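Local coordinates for protein carboxylesterase (Est-2) (Archaeoglobus fulgidus, PDB 5FRD) that probably hydrolyses carboxylic esters as a thermophilic alpha/beta-hydrolase and carries a coenzyme A molecule bound near its active site, at residues A[51-54]-A[58-61]. Residues are numbered along the deposited sequence; the frame is centred on the assembly and turned at random. Where two conformers were deposited one is given.
Sequences LPNH and DTVE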
loop_
_atom_site.group_PDB
_atom_site.type_symbol
_atom_site.label_atom_id
_atom_site.label_comp_id
_atom_site.label_asym_id
_atom_site.label_seq_id
_atom_site.Cartn_x
_atom_site.Cartn_y
_atom_site.Cartn_z
ATOM N N LEU A 51 -2.375 5.926 -8.031
ATOM C CA LEU A 51 -2.571 4.973 -9.118
ATOM C C LEU A 51 -3.598 5.518 -10.093
ATOM O O LEU A 51 -4.521 6.239 -9.699
ATOM C CB LEU A 51 -3.030 3.610 -8.580
ATOM C CG LEU A 51 -2.013 2.793 -7.794
ATOM C CD1 LEU A 51 -2.678 1.610 -7.126
ATOM C CD2 LEU A 51 -0.830 2.357 -8.638
ATOM N N PRO A 52 -3.450 5.185 -11.384
ATOM C CA PRO A 52 -4.533 5.556 -12.303
ATOM C C PRO A 52 -5.886 5.145 -11.730
ATOM O O PRO A 52 -5.983 4.158 -10.981
ATOM C CB PRO A 52 -4.189 4.775 -13.568
ATOM C CG PRO A 52 -2.701 4.664 -13.519
ATOM C CD PRO A 52 -2.374 4.454 -12.055
ATOM N N ASN A 53 -6.898 5.949 -12.021
ATOM C CA ASN A 53 -8.247 5.836 -11.445
ATOM C C ASN A 53 -8.417 6.384 -10.048
ATOM O O ASN A 53 -9.513 6.303 -9.493
ATOM C CB ASN A 53 -8.802 4.408 -11.520
ATOM C CG ASN A 53 -8.708 3.838 -12.921
ATOM O OD1 ASN A 53 -9.186 4.462 -13.855
ATOM N ND2 ASN A 53 -8.033 2.727 -13.080
ATOM N N HIS A 54 -7.342 6.948 -9.490
ATOM C CA HIS A 54 -7.317 7.464 -8.130
ATOM C C HIS A 54 -6.691 8.844 -8.110
ATOM O O HIS A 54 -5.842 9.190 -8.936
ATOM C CB HIS A 54 -6.525 6.530 -7.218
ATOM C CG HIS A 54 -7.008 5.107 -7.231
ATOM N ND1 HIS A 54 -6.738 4.239 -8.261
ATOM C CD2 HIS A 54 -7.735 4.412 -6.338
ATOM C CE1 HIS A 54 -7.292 3.068 -8.001
ATOM N NE2 HIS A 54 -7.886 3.137 -6.832
ATOM N N ASP A 58 -5.009 10.153 -14.275
ATOM C CA ASP A 58 -6.000 9.837 -15.292
ATOM C C ASP A 58 -6.726 8.529 -14.987
ATOM O O ASP A 58 -6.241 7.632 -14.276
ATOM C CB ASP A 58 -5.357 9.699 -16.682
ATOM C CG ASP A 58 -5.067 11.010 -17.368
ATOM O OD1 ASP A 58 -5.494 12.090 -16.896
ATOM O OD2 ASP A 58 -4.359 10.934 -18.413
ATOM N N THR A 59 -7.917 8.421 -15.562
ATOM C CA THR A 59 -8.697 7.190 -15.575
ATOM C C THR A 59 -8.256 6.340 -16.770
ATOM O O THR A 59 -8.045 6.856 -17.872
ATOM C CB THR A 59 -10.190 7.553 -15.657
ATOM O OG1 THR A 59 -10.584 8.212 -14.446
ATOM C CG2 THR A 59 -11.080 6.328 -15.873
ATOM N N VAL A 60 -8.108 5.051 -16.541
ATOM C CA VAL A 60 -7.746 4.094 -17.585
ATOM C C VAL A 60 -8.201 2.709 -17.133
ATOM O O VAL A 60 -8.228 2.379 -15.936
ATOM C CB VAL A 60 -6.230 4.145 -17.906
ATOM C CG1 VAL A 60 -5.392 3.586 -16.758
ATOM C CG2 VAL A 60 -5.912 3.386 -19.193
ATOM N N GLU A 61 -8.582 1.863 -18.089
ATOM C CA GLU A 61 -8.998 0.508 -17.763
ATOM C C GLU A 61 -7.834 -0.292 -17.175
ATOM O O GLU A 61 -6.764 -0.374 -17.787
ATOM C CB GLU A 61 -9.532 -0.199 -19.020
ATOM C CG GLU A 61 -10.190 -1.543 -18.757
ATOM C CD GLU A 61 -10.549 -2.306 -20.029
ATOM O OE1 GLU A 61 -10.298 -1.805 -21.150
ATOM O OE2 GLU A 61 -11.071 -3.435 -19.900
HETATM O O HOH W 1 -11.647 6.604 -11.767
#
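Asn53 and Thr59 bring the two segments closest, their CA atoms 4.4 Å apart. One backbone bond joins the segments, from Asn53 N to Asp58 O at 2.9 Å. Residues 51-54 form a type II beta turn, closed by His54 N on Leu51 O, with Asn53 at its third position, where phi is positive (79°). Residues 58-61 run past this turn as extended chain. The Asn53 side chain shows how one carboxamide can hold a neighbouring length of extended chain at both the N and O of a single residue: OD1 accepts from Val60 N at 3.0 Å, the donor tilted from the amide carbonyl plane, while ND2 donates to Val60 O at 2.9 Å, lying in that carbonyl's plane and keeping the acceptor in its own amide plane. With CG anti to the carbonyl carbon and beside the backbone N (chi1 -51°), the amide reaches across to Val60. Tyr68 OH also bonds ND2 and so helps fix the amide's rotation. Cutting this side chain back to an alanine would remove both bonds, and Val60 N and Val60 O would probably be left without these partners, with the 58-61 segment less firmly tied to the turn. Beside these bonds, Pro52 CB meets Val60 CG1 at 3.6 Å, and both side chains rest on Tyr71 of helix 65-79. Thr59 CG2 flanks Asn53 OD1 at 3.3 Å. The Asp58 carboxylate is engaged outside the two segments, OD2 accepting from the backbone N of Lys13. The contact thus pins back on itself the surface loop joining strand 47-49 to helix 65-79, a strand-to-helix connection of the alpha/beta-hydrolase fold.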